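Local coordinates for Exo-beta-1,3-glucanase (Streptomyces sp. SirexAA-E, PDB 4PEY), which hydrolyses laminarin and laminarioligosaccharides as a secreted family 55 exo-beta-1,3-glucanase, releasing glucose and laminaribiose, at residues F134-V139 and T246-G251; Y157-K162 and Y176-S181; T274-V279 and P297-R302; G282-F287 and A303-L308. The protein carries 1 engineered substitution. One frame throughout, in Å; residues are numbered along the deposited sequence.

Interaction 1: residues F134-V139 and T246-G251; sequences FRRMHV and TSWGNG
W248 carries this contact, with its indole lying against H138, M137 and R136 of the segment F134-V139. At the far end of the indole, W248 CH2 touches H138 CB at 3.8 Å. The H138 side chain meets that of W248 nearly perpendicularly. M137 O comes to the indole edge, 3.8 Å from W248 CZ2. R136 is modelled in two conformers, and what follows for it holds for one of them. Its CG reaches W248 CD1 at 3.8 Å, and the guanidinium and indole planes are 49° apart. W248 CB lies over one face of the guanidinium. R136 keeps CG anti to its N (chi1 -157°) and stays extended to NE, which lays the chain beside the ring. No hydrogen bond joins the two segments.

The second shell fixes the polar ends. D160 is shared: its O accepts from W248 NE1, and its OD2 is hydrogen-bonded to S247 OG. In the same conformer R136 NH1 is hydrogen-bonded to L82 O. H138 is held through both ring nitrogens, ND1 to D85 and NE2 to D164. T246 CB sits over one face of the indole.

This is structural packing on a parallel beta-helix, the fold of this glycoside hydrolase family. The loop between strands 231-243 and 255-259 folds back onto the corner between strands 134-135 and 138-144. Strands 110-113 and 157-159 flank strand 134-135.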
loop_
_atom_site.group_PDB
_atom_site.type_symbol
_atom_site.label_atom_id
_atom_site.label_comp_id
_atom_site.label_asym_id
_atom_site.label_seq_id
_atom_site.Cartn_x
_atom_site.Cartn_y
_atom_site.Cartn_z
ATOM N N PHE A 134 -7.942 0.789 -3.681
ATOM C CA PHE A 134 -9.176 1.104 -4.387
ATOM C C PHE A 134 -8.793 2.244 -5.341
ATOM O O PHE A 134 -8.675 3.401 -4.916
ATOM C CB PHE A 134 -10.242 1.506 -3.357
ATOM C CG PHE A 134 -11.670 1.538 -3.857
ATOM C CD1 PHE A 134 -12.464 0.399 -3.811
ATOM C CD2 PHE A 134 -12.255 2.736 -4.260
ATOM C CE1 PHE A 134 -13.799 0.428 -4.217
ATOM C CE2 PHE A 134 -13.593 2.775 -4.656
ATOM C CZ PHE A 134 -14.359 1.614 -4.643
ATOM N N ARG A 135 -8.536 1.908 -6.608
ATOM C CA ARG A 135 -7.993 2.859 -7.591
ATOM C C ARG A 135 -8.853 3.011 -8.835
ATOM O O ARG A 135 -9.401 2.033 -9.325
ATOM C CB ARG A 135 -6.604 2.423 -8.070
ATOM C CG ARG A 135 -5.491 2.450 -7.041
ATOM C CD ARG A 135 -4.193 1.935 -7.675
ATOM N NE ARG A 135 -3.084 1.862 -6.722
ATOM C CZ ARG A 135 -2.255 2.859 -6.433
ATOM N NH1 ARG A 135 -2.397 4.049 -7.017
ATOM N NH2 ARG A 135 -1.287 2.667 -5.537
ATOM N N ARG A 136 -8.936 4.228 -9.363
ATOM C CA ARG A 136 -9.586 4.461 -10.657
ATOM C C ARG A 136 -10.994 3.864 -10.665
ATOM O O ARG A 136 -11.409 3.224 -11.630
ATOM C CB ARG A 136 -8.733 3.878 -11.802
ATOM C CG ARG A 136 -8.962 4.501 -13.177
ATOM C CD ARG A 136 -8.145 3.771 -14.255
ATOM N NE ARG A 136 -8.334 4.330 -15.595
ATOM C CZ ARG A 136 -7.642 5.355 -16.078
ATOM N NH1 ARG A 136 -7.874 5.798 -17.307
ATOM N NH2 ARG A 136 -6.716 5.936 -15.329
ATOM N N MET A 137 -11.725 4.088 -9.577
ATOM C CA MET A 137 -13.088 3.586 -9.440
ATOM C C MET A 137 -14.092 4.716 -9.597
ATOM O O MET A 137 -13.834 5.847 -9.171
ATOM C CB MET A 137 -13.281 2.918 -8.069
ATOM C CG MET A 137 -12.366 1.722 -7.830
ATOM S SD MET A 137 -12.767 0.267 -8.830
ATOM C CE MET A 137 -14.315 -0.260 -8.093
ATOM N N HIS A 138 -15.254 4.406 -10.168
ATOM C CA HIS A 138 -16.368 5.345 -10.168
ATOM C C HIS A 138 -17.537 4.731 -9.421
ATOM O O HIS A 138 -18.186 3.823 -9.936
ATOM C CB HIS A 138 -16.814 5.724 -11.585
ATOM C CG HIS A 138 -17.892 6.766 -11.605
ATOM N ND1 HIS A 138 -18.739 6.950 -12.679
ATOM C CD2 HIS A 138 -18.276 7.663 -10.665
ATOM C CE1 HIS A 138 -19.583 7.932 -12.407
ATOM N NE2 HIS A 138 -19.329 8.374 -11.185
ATOM N N VAL A 139 -17.813 5.222 -8.215
ATOM C CA VAL A 139 -18.951 4.704 -7.456
ATOM C C VAL A 139 -20.134 5.642 -7.636
ATOM O O VAL A 139 -20.089 6.806 -7.215
ATOM C CB VAL A 139 -18.633 4.540 -5.956
ATOM C CG1 VAL A 139 -19.826 3.915 -5.241
ATOM C CG2 VAL A 139 -17.388 3.674 -5.766
ATOM N N THR A 246 -9.553 13.540 -10.377
ATOM C CA THR A 246 -9.210 12.333 -11.109
ATOM C C THR A 246 -8.444 12.641 -12.396
ATOM O O THR A 246 -8.528 13.747 -12.950
ATOM C CB THR A 246 -10.461 11.516 -11.472
ATOM O OG1 THR A 246 -11.263 12.257 -12.401
ATOM C CG2 THR A 246 -11.276 11.184 -10.221
ATOM N N SER A 247 -7.719 11.637 -12.877
ATOM C CA SER A 247 -6.947 11.760 -14.105
ATOM C C SER A 247 -7.812 11.568 -15.352
ATOM O O SER A 247 -7.435 11.986 -16.456
ATOM C CB SER A 247 -5.812 10.734 -14.116
ATOM O OG SER A 247 -6.326 9.415 -14.238
ATOM N N TRP A 248 -8.965 10.930 -15.165
ATOM C CA TRP A 248 -9.803 10.455 -16.268
ATOM C C TRP A 248 -11.143 11.183 -16.370
ATOM O O TRP A 248 -11.915 10.946 -17.305
ATOM C CB TRP A 248 -10.057 8.949 -16.114
ATOM C CG TRP A 248 -10.547 8.590 -14.727
ATOM C CD1 TRP A 248 -9.777 8.231 -13.650
ATOM C CD2 TRP A 248 -11.909 8.574 -14.265
ATOM N NE1 TRP A 248 -10.578 7.992 -12.556
ATOM C CE2 TRP A 248 -11.887 8.192 -12.908
ATOM C CE3 TRP A 248 -13.144 8.841 -14.870
ATOM C CZ2 TRP A 248 -13.053 8.071 -12.148
ATOM C CZ3 TRP A 248 -14.298 8.723 -14.113
ATOM C CH2 TRP A 248 -14.246 8.337 -12.768
ATOM N N GLY A 249 -11.416 12.067 -15.416
ATOM C CA GLY A 249 -12.671 12.805 -15.404
ATOM C C GLY A 249 -12.971 13.632 -16.649
ATOM O O GLY A 249 -14.136 13.821 -17.010
ATOM N N ASN A 250 -11.927 14.131 -17.304
ATOM C CA ASN A 250 -12.091 14.989 -18.475
ATOM C C ASN A 250 -11.714 14.291 -19.776
ATOM O O ASN A 250 -11.120 14.897 -20.671
ATOM C CB ASN A 250 -11.262 16.266 -18.317
ATOM C CG ASN A 250 -11.733 17.129 -17.164
ATOM O OD1 ASN A 250 -12.933 17.256 -16.917
ATOM N ND2 ASN A 250 -10.787 17.721 -16.443
ATOM N N GLY A 251 -12.056 13.011 -19.878
ATOM C CA GLY A 251 -11.828 12.263 -21.097
ATOM C C GLY A 251 -10.427 11.697 -21.221
ATOM O O GLY A 251 -9.810 11.334 -20.216
#

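Interaction 2: residues Y157-K162 and Y176-S181; sequences YIADSK and YTRDSS
Two successive rungs of a parallel beta-helix meet here, with Y157-K162 stacked on Y176-S181. Strands 157-159 and 176-178 run 4.8 Å apart, their directions 5° from parallel. The ladder alternates as parallel pairing requires: I158 N gives to Y176 O, R178 N to I158 O, and D160 N to R178 O. Both chains turn a corner, at D160 and at D179, and pairing resumes beyond it with S181 N to S161 O.

Side chains stack in register along the rungs. Y157 and Y176 run alongside each other in the same direction; Y157 CD1 meets the edge of the Y176 ring at CD2, 3.8 Å away. I158 CG2 and T177 CG2 pack likewise on the other face. R178 starts with CG between its N and carbonyl carbon (chi1 74°), and its extended chain brings the guanidinium over A159. A159 CB sits 3.8 Å from R178 CZ, over the centre of the flat group. R178 NH1 forms a salt bridge with D179 OD2 at 2.8 Å, while D179 OD1 is hydrogen-bonded to T216 OG1. E221 and D397 are further acidic partners of this guanidinium, and D397 also bonds Y157 OH.

S180 bridges the two chains at the corner. S180 OG donates to R178 O at 2.8 Å, from above the carbonyl plane. S180 OG in turn accepts from S161 N at 3.0 Å, with an almost straight angle of 173°.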
loop_
_atom_site.group_PDB
_atom_site.type_symbol
_atom_site.label_atom_id
_atom_site.label_comp_id
_atom_site.label_asym_id
_atom_site.label_seq_id
_atom_site.Cartn_x
_atom_site.Cartn_y
_atom_site.Cartn_z
ATOM N N TYR A 157 -6.817 3.053 1.521
ATOM C CA TYR A 157 -6.227 3.811 0.421
ATOM C C TYR A 157 -7.184 3.938 -0.758
ATOM O O TYR A 157 -7.601 2.935 -1.327
ATOM C CB TYR A 157 -4.916 3.138 -0.020
ATOM C CG TYR A 157 -4.209 3.817 -1.175
ATOM C CD1 TYR A 157 -3.234 4.788 -0.949
ATOM C CD2 TYR A 157 -4.520 3.488 -2.493
ATOM C CE1 TYR A 157 -2.587 5.421 -2.014
ATOM C CE2 TYR A 157 -3.882 4.107 -3.562
ATOM C CZ TYR A 157 -2.921 5.075 -3.319
ATOM O OH TYR A 157 -2.284 5.678 -4.382
ATOM N N ILE A 158 -7.540 5.174 -1.108
ATOM C CA ILE A 158 -8.306 5.457 -2.326
ATOM C C ILE A 158 -7.511 6.432 -3.190
ATOM O O ILE A 158 -7.022 7.450 -2.686
ATOM C CB ILE A 158 -9.701 6.070 -2.015
ATOM C CG1 ILE A 158 -10.605 5.047 -1.314
ATOM C CG2 ILE A 158 -10.370 6.588 -3.303
ATOM C CD1 ILE A 158 -11.809 5.674 -0.608
ATOM N N ALA A 159 -7.364 6.122 -4.475
ATOM C CA ALA A 159 -6.709 7.044 -5.403
ATOM C C ALA A 159 -7.439 7.113 -6.729
ATOM O O ALA A 159 -8.011 6.126 -7.188
ATOM C CB ALA A 159 -5.259 6.649 -5.641
ATOM N N ASP A 160 -7.399 8.295 -7.334
ATOM C CA ASP A 160 -7.884 8.505 -8.697
ATOM C C ASP A 160 -9.314 8.009 -8.879
ATOM O O ASP A 160 -9.658 7.460 -9.921
ATOM C CB ASP A 160 -6.947 7.831 -9.716
ATOM C CG ASP A 160 -7.033 8.475 -11.089
ATOM O OD1 ASP A 160 -7.512 9.620 -11.147
ATOM O OD2 ASP A 160 -6.628 7.863 -12.107
ATOM N N SER A 161 -10.152 8.236 -7.868
ATOM C CA SER A 161 -11.513 7.719 -7.888
ATOM C C SER A 161 -12.556 8.815 -7.758
ATOM O O SER A 161 -12.278 9.905 -7.250
ATOM C CB SER A 161 -11.712 6.697 -6.762
ATOM O OG SER A 161 -10.913 5.548 -6.980
ATOM N N LYS A 162 -13.753 8.530 -8.260
ATOM C CA LYS A 162 -14.886 9.426 -8.085
ATOM C C LYS A 162 -16.000 8.701 -7.355
ATOM O O LYS A 162 -16.518 7.693 -7.855
ATOM C CB LYS A 162 -15.405 9.947 -9.429
ATOM C CG LYS A 162 -16.571 10.924 -9.278
ATOM C CD LYS A 162 -17.070 11.461 -10.613
ATOM C CE LYS A 162 -17.876 12.743 -10.418
ATOM N NZ LYS A 162 -18.990 12.572 -9.441
ATOM N N TYR A 176 -6.298 7.298 3.869
ATOM C CA TYR A 176 -5.678 8.217 2.913
ATOM C C TYR A 176 -6.422 8.201 1.585
ATOM O O TYR A 176 -6.670 7.139 1.014
ATOM C CB TYR A 176 -4.200 7.874 2.675
ATOM C CG TYR A 176 -3.521 8.797 1.672
ATOM C CD1 TYR A 176 -3.572 10.184 1.823
ATOM C CD2 TYR A 176 -2.834 8.283 0.574
ATOM C CE1 TYR A 176 -2.947 11.027 0.909
ATOM C CE2 TYR A 176 -2.203 9.122 -0.343
ATOM C CZ TYR A 176 -2.260 10.487 -0.168
ATOM O OH TYR A 176 -1.630 11.303 -1.083
ATOM N N THR A 177 -6.767 9.388 1.097
ATOM C CA THR A 177 -7.412 9.546 -0.199
ATOM C C THR A 177 -6.599 10.550 -0.999
ATOM O O THR A 177 -6.290 11.633 -0.479
ATOM C CB THR A 177 -8.872 10.063 -0.057
ATOM O OG1 THR A 177 -9.592 9.249 0.876
ATOM C CG2 THR A 177 -9.601 10.086 -1.409
ATOM N N ARG A 178 -6.236 10.223 -2.240
ATOM C CA ARG A 178 -5.598 11.245 -3.078
ATOM C C ARG A 178 -6.180 11.343 -4.476
ATOM O O ARG A 178 -6.682 10.365 -5.040
ATOM C CB ARG A 178 -4.080 11.044 -3.179
ATOM C CG ARG A 178 -3.617 9.909 -4.034
ATOM C CD ARG A 178 -2.151 10.090 -4.538
ATOM N NE ARG A 178 -1.819 8.947 -5.381
ATOM C CZ ARG A 178 -2.234 8.797 -6.640
ATOM N NH1 ARG A 178 -2.941 9.751 -7.239
ATOM N NH2 ARG A 178 -1.939 7.687 -7.303
ATOM N N ASP A 179 -6.141 12.569 -4.993
ATOM C CA ASP A 179 -6.397 12.866 -6.400
ATOM C C ASP A 179 -7.701 12.229 -6.858
ATOM O O ASP A 179 -7.734 11.397 -7.762
ATOM C CB ASP A 179 -5.196 12.418 -7.233
ATOM C CG ASP A 179 -3.913 13.084 -6.771
ATOM O OD1 ASP A 179 -4.014 14.157 -6.138
ATOM O OD2 ASP A 179 -2.816 12.547 -7.016
ATOM N N SER A 180 -8.769 12.641 -6.186
ATOM C CA SER A 180 -10.077 12.014 -6.302
ATOM C C SER A 180 -11.169 13.068 -6.197
ATOM O O SER A 180 -10.891 14.254 -6.007
ATOM C CB SER A 180 -10.269 10.956 -5.200
ATOM O OG SER A 180 -9.428 9.821 -5.380
ATOM N N SER A 181 -12.409 12.618 -6.315
ATOM C CA SER A 181 -13.582 13.455 -6.124
ATOM C C SER A 181 -14.566 12.708 -5.232
ATOM O O SER A 181 -14.854 11.541 -5.482
ATOM C CB SER A 181 -14.222 13.792 -7.474
ATOM O OG SER A 181 -15.485 14.412 -7.314
HETATM O O HOH W 1 -17.838 13.192 -6.652
#

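Interaction 3: residues T274-V279 and P297-R302; sequences TINAAV and PIEIDR
V279 and N276 have the most surface buried where helix 272-280 lies along strand 298-300; I298 and R302 follow equally. The two axes are 7.6 Å apart and run almost parallel, 8° from each other. N276 uses both ends of its amide on the strand backbone. Its OD1 accepts from E299 N at 2.7 Å, the donor standing above the carbonyl plane. Its ND2 gives to P297 O at 3.0 Å, within the amide plane and nearly straight (178°). An alanine here would lose both bonds and is likely to leave E299 N and P297 O without these partners.

V279 packs by its CG1 branch, anti to the backbone N (chi1 177°). That methyl lies 3.6 Å from R302 NH2. R302 NH2 also donates to V279 O, at 2.9 Å, on a lone pair and in the carbonyl plane. The same nitrogen is bonded to L283 O. I298 CG2 meets I275 CG2 at 3.9 Å, and L285 and F287 of strand 284-287 border these isoleucines. A water donates to both N276 O and E299 O and so bridges the two backbones.

The contact is thus mixed. Apolar branches fill its inner side, while the N276 amide grips the strand backbone and the R302 guanidinium grips the helix backbone.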
loop_
_atom_site.group_PDB
_atom_site.type_symbol
_atom_site.label_atom_id
_atom_site.label_comp_id
_atom_site.label_asym_id
_atom_site.label_seq_id
_atom_site.Cartn_x
_atom_site.Cartn_y
_atom_site.Cartn_z
ATOM N N THR A 274 15.653 -16.097 -16.051
ATOM C CA THR A 274 14.837 -15.826 -17.234
ATOM C C THR A 274 14.178 -14.452 -17.134
ATOM O O THR A 274 14.159 -13.693 -18.103
ATOM C CB THR A 274 13.759 -16.904 -17.443
ATOM O OG1 THR A 274 14.388 -18.172 -17.668
ATOM C CG2 THR A 274 12.898 -16.572 -18.647
ATOM N N ILE A 275 13.645 -14.131 -15.961
ATOM C CA ILE A 275 13.035 -12.826 -15.739
ATOM C C ILE A 275 14.050 -11.712 -16.019
ATOM O O ILE A 275 13.741 -10.716 -16.695
ATOM C CB ILE A 275 12.496 -12.709 -14.297
ATOM C CG1 ILE A 275 11.284 -13.630 -14.110
ATOM C CG2 ILE A 275 12.133 -11.262 -13.965
ATOM C CD1 ILE A 275 10.940 -13.901 -12.659
ATOM N N ASN A 276 15.273 -11.893 -15.528
ATOM C CA ASN A 276 16.306 -10.885 -15.733
ATOM C C ASN A 276 16.720 -10.763 -17.193
ATOM O O ASN A 276 16.950 -9.653 -17.686
ATOM C CB ASN A 276 17.518 -11.186 -14.852
ATOM C CG ASN A 276 17.243 -10.904 -13.383
ATOM O OD1 ASN A 276 16.257 -10.240 -13.040
ATOM N ND2 ASN A 276 18.107 -11.400 -12.511
ATOM N N ALA A 277 16.801 -11.899 -17.884
ATOM C CA ALA A 277 17.104 -11.906 -19.314
ATOM C C ALA A 277 16.036 -11.148 -20.100
ATOM O O ALA A 277 16.349 -10.433 -21.053
ATOM C CB ALA A 277 17.227 -13.333 -19.826
ATOM N N ALA A 278 14.777 -11.304 -19.696
ATOM C CA ALA A 278 13.675 -10.619 -20.364
ATOM C C ALA A 278 13.853 -9.103 -20.302
ATOM O O ALA A 278 13.705 -8.410 -21.310
ATOM C CB ALA A 278 12.337 -11.023 -19.748
ATOM N N VAL A 279 14.183 -8.590 -19.118
ATOM C CA VAL A 279 14.367 -7.153 -18.953
ATOM C C VAL A 279 15.584 -6.678 -19.750
ATOM O O VAL A 279 15.531 -5.641 -20.422
ATOM C CB VAL A 279 14.522 -6.773 -17.470
ATOM C CG1 VAL A 279 14.779 -5.280 -17.330
ATOM C CG2 VAL A 279 13.268 -7.171 -16.700
ATOM N N PRO A 297 18.409 -12.066 -7.009
ATOM C CA PRO A 297 17.500 -10.923 -7.159
ATOM C C PRO A 297 16.954 -10.743 -8.573
ATOM O O PRO A 297 17.657 -10.983 -9.557
ATOM C CB PRO A 297 18.380 -9.723 -6.786
ATOM C CG PRO A 297 19.447 -10.293 -5.917
ATOM C CD PRO A 297 19.713 -11.662 -6.453
ATOM N N ILE A 298 15.693 -10.335 -8.659
ATOM C CA ILE A 298 15.159 -9.795 -9.894
ATOM C C ILE A 298 15.775 -8.417 -10.077
ATOM O O ILE A 298 15.680 -7.564 -9.189
ATOM C CB ILE A 298 13.615 -9.712 -9.865
ATOM C CG1 ILE A 298 13.018 -11.121 -9.833
ATOM C CG2 ILE A 298 13.085 -8.900 -11.047
ATOM C CD1 ILE A 298 11.569 -11.155 -9.372
ATOM N N GLU A 299 16.434 -8.215 -11.213
ATOM C CA GLU A 299 17.142 -6.971 -11.482
ATOM C C GLU A 299 16.472 -6.199 -12.604
ATOM O O GLU A 299 16.343 -6.692 -13.725
ATOM C CB GLU A 299 18.609 -7.251 -11.832
ATOM C CG GLU A 299 19.335 -7.994 -10.728
ATOM C CD GLU A 299 20.833 -7.928 -10.852
ATOM O OE1 GLU A 299 21.324 -7.397 -11.870
ATOM O OE2 GLU A 299 21.518 -8.412 -9.924
ATOM N N ILE A 300 16.033 -4.985 -12.289
ATOM C CA ILE A 300 15.434 -4.107 -13.285
ATOM C C ILE A 300 16.361 -2.914 -13.490
ATOM O O ILE A 300 16.352 -1.967 -12.701
ATOM C CB ILE A 300 14.031 -3.640 -12.851
ATOM C CG1 ILE A 300 13.122 -4.849 -12.615
ATOM C CG2 ILE A 300 13.418 -2.698 -13.893
ATOM C CD1 ILE A 300 11.753 -4.486 -12.101
ATOM N N ASP A 301 17.186 -2.983 -14.533
ATOM C CA ASP A 301 18.197 -1.954 -14.788
ATOM C C ASP A 301 18.046 -1.367 -16.189
ATOM O O ASP A 301 19.030 -1.042 -16.865
ATOM C CB ASP A 301 19.609 -2.519 -14.600
ATOM C CG ASP A 301 20.643 -1.428 -14.398
ATOM O OD1 ASP A 301 20.253 -0.318 -13.972
ATOM O OD2 ASP A 301 21.837 -1.668 -14.674
ATOM N N ARG A 302 16.796 -1.242 -16.616
ATOM C CA ARG A 302 16.461 -0.621 -17.889
ATOM C C ARG A 302 15.440 0.472 -17.611
ATOM O O ARG A 302 14.430 0.221 -16.946
ATOM C CB ARG A 302 15.897 -1.644 -18.867
ATOM C CG ARG A 302 15.750 -1.114 -20.279
ATOM C CD ARG A 302 15.000 -2.094 -21.176
ATOM N NE ARG A 302 13.550 -1.908 -21.090
ATOM C CZ ARG A 302 12.692 -2.818 -20.643
ATOM N NH1 ARG A 302 11.396 -2.546 -20.617
ATOM N NH2 ARG A 302 13.121 -4.005 -20.239
HETATM O O HOH W 2 17.827 -7.701 -15.821
#

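Interaction 4: residues G282-F287 and A303-L308; sequences GLHLLF and ANTVAL
H284 extends the ladder between strands 284-287 and 306-308 with its side chain. V306 N donates to H284 ND1 at 2.9 Å. The bond is nearly straight (176°), and the donor lies in the ring plane. H284 CG is anti to the carbonyl carbon (chi1 -57°), a turn that brings the ring edge to V306. N304 O is also at the ring edge, 3.3 Å from H284 CE1. Backbone bonds then follow in parallel register: L285 N to V306 O, L308 N to L285 O, and F287 N to L308 O. With a leucine in place of H284, V306 N would probably lose its acceptor and the start of the ladder would be less firmly fixed.

The apolar contacts fall on two faces. L286 and L308 extend together from the same face, and L286 CD1 meets L308 CD2 at 3.9 Å. On the other face L285 CB and A307 CB are 4.3 Å apart, and A307 CB sits at the edge of the F287 ring. Helix 272-280 covers L285 through I275 and V279.

Because ND1 accepts from V306 N, it carries no proton in this bond. A neutral ring would therefore have its proton on NE2, making the contact probably sensitive to the tautomer of H284.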
loop_
_atom_site.group_PDB
_atom_site.type_symbol
_atom_site.label_atom_id
_atom_site.label_comp_id
_atom_site.label_asym_id
_atom_site.label_seq_id
_atom_site.Cartn_x
_atom_site.Cartn_y
_atom_site.Cartn_z
ATOM N N GLY A 282 14.788 -6.139 -23.258
ATOM C CA GLY A 282 13.895 -5.030 -23.552
ATOM C C GLY A 282 12.424 -5.245 -23.243
ATOM O O GLY A 282 11.598 -4.374 -23.526
ATOM N N LEU A 283 12.088 -6.396 -22.665
ATOM C CA LEU A 283 10.700 -6.675 -22.289
ATOM C C LEU A 283 10.343 -6.097 -20.927
ATOM O O LEU A 283 11.188 -6.006 -20.031
ATOM C CB LEU A 283 10.435 -8.181 -22.281
ATOM C CG LEU A 283 10.577 -8.877 -23.637
ATOM C CD1 LEU A 283 10.441 -10.377 -23.463
ATOM C CD2 LEU A 283 9.556 -8.353 -24.646
ATOM N N HIS A 284 9.082 -5.709 -20.785
ATOM C CA HIS A 284 8.523 -5.389 -19.483
ATOM C C HIS A 284 8.118 -6.688 -18.793
ATOM O O HIS A 284 8.271 -7.769 -19.367
ATOM C CB HIS A 284 7.335 -4.444 -19.642
ATOM C CG HIS A 284 7.677 -3.180 -20.371
ATOM N ND1 HIS A 284 8.137 -2.053 -19.724
ATOM C CD2 HIS A 284 7.654 -2.876 -21.690
ATOM C CE1 HIS A 284 8.366 -1.102 -20.612
ATOM N NE2 HIS A 284 8.087 -1.576 -21.813
ATOM N N LEU A 285 7.627 -6.585 -17.560
ATOM C CA LEU A 285 7.260 -7.767 -16.776
ATOM C C LEU A 285 5.800 -7.717 -16.357
ATOM O O LEU A 285 5.359 -6.734 -15.770
ATOM C CB LEU A 285 8.142 -7.886 -15.527
ATOM C CG LEU A 285 9.644 -8.073 -15.786
ATOM C CD1 LEU A 285 10.417 -8.040 -14.476
ATOM C CD2 LEU A 285 9.921 -9.375 -16.535
ATOM N N LEU A 286 5.059 -8.779 -16.662
ATOM C CA LEU A 286 3.696 -8.956 -16.168
ATOM C C LEU A 286 3.644 -10.216 -15.324
ATOM O O LEU A 286 3.724 -11.322 -15.869
ATOM C CB LEU A 286 2.693 -9.053 -17.325
ATOM C CG LEU A 286 1.220 -9.130 -16.907
ATOM C CD1 LEU A 286 0.765 -7.801 -16.314
ATOM C CD2 LEU A 286 0.339 -9.532 -18.087
ATOM N N PHE A 287 3.532 -10.058 -14.003
ATOM C CA PHE A 287 3.477 -11.209 -13.112
ATOM C C PHE A 287 2.039 -11.695 -12.977
ATOM O O PHE A 287 1.196 -11.033 -12.365
ATOM C CB PHE A 287 4.054 -10.881 -11.722
ATOM C CG PHE A 287 5.538 -10.636 -11.715
ATOM C CD1 PHE A 287 6.048 -9.393 -12.053
ATOM C CD2 PHE A 287 6.423 -11.648 -11.361
ATOM C CE1 PHE A 287 7.418 -9.163 -12.040
ATOM C CE2 PHE A 287 7.786 -11.422 -11.354
ATOM C CZ PHE A 287 8.284 -10.181 -11.689
ATOM N N ALA A 303 15.699 1.676 -18.107
ATOM C CA ALA A 303 14.776 2.789 -17.910
ATOM C C ALA A 303 13.366 2.472 -18.421
ATOM O O ALA A 303 13.199 1.773 -19.422
ATOM C CB ALA A 303 15.306 4.035 -18.587
ATOM N N ASN A 304 12.363 2.963 -17.690
ATOM C CA ASN A 304 10.956 2.877 -18.084
ATOM C C ASN A 304 10.349 1.479 -18.041
ATOM O O ASN A 304 9.244 1.263 -18.546
ATOM C CB ASN A 304 10.765 3.485 -19.478
ATOM C CG ASN A 304 10.746 4.988 -19.433
ATOM O OD1 ASN A 304 10.087 5.576 -18.570
ATOM N ND2 ASN A 304 11.500 5.626 -20.327
ATOM N N THR A 305 11.044 0.538 -17.417
ATOM C CA THR A 305 10.514 -0.815 -17.304
ATOM C C THR A 305 9.308 -0.846 -16.378
ATOM O O THR A 305 9.379 -0.356 -15.245
ATOM C CB THR A 305 11.564 -1.809 -16.763
ATOM O OG1 THR A 305 12.726 -1.800 -17.596
ATOM C CG2 THR A 305 11.004 -3.220 -16.730
ATOM N N VAL A 306 8.211 -1.420 -16.867
ATOM C CA VAL A 306 7.033 -1.684 -16.054
ATOM C C VAL A 306 7.110 -3.102 -15.493
ATOM O O VAL A 306 7.350 -4.054 -16.236
ATOM C CB VAL A 306 5.727 -1.526 -16.874
ATOM C CG1 VAL A 306 4.500 -1.890 -16.033
ATOM C CG2 VAL A 306 5.597 -0.106 -17.405
ATOM N N ALA A 307 6.911 -3.241 -14.184
ATOM C CA ALA A 307 6.830 -4.548 -13.557
ATOM C C ALA A 307 5.503 -4.581 -12.819
ATOM O O ALA A 307 5.376 -4.032 -11.721
ATOM C CB ALA A 307 7.999 -4.787 -12.611
ATOM N N LEU A 308 4.515 -5.206 -13.455
ATOM C CA LEU A 308 3.123 -5.129 -13.024
ATOM C C LEU A 308 2.617 -6.481 -12.567
ATOM O O LEU A 308 2.693 -7.449 -13.325
ATOM C CB LEU A 308 2.248 -4.608 -14.174
ATOM C CG LEU A 308 0.730 -4.519 -13.962
ATOM C CD1 LEU A 308 0.382 -3.581 -12.801
ATOM C CD2 LEU A 308 0.034 -4.083 -15.263
#

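In the fold
The contacts form two groups. Interactions 1 and 2 come first along the chain, with centres 8 Å apart. They touch at several points, among them S247 with D160 and V139 with K162, and interaction 2 is nested inside the loop closed by interaction 1. Strands 134-135 and 157-159 are neighbours there. Interactions 3 and 4 follow, with centres 9 Å apart. Their segments alternate: helix 272-280 leads into strand 284-287, and strand 298-300 into strand 306-309. Centres of the two groups are 24 to 32 Å from each other. Interaction 2 lies nearest the chain's centre. The groups thus belong to two separate beta-helical regions of one chain, with interactions 3 and 4 away from the annotated sites.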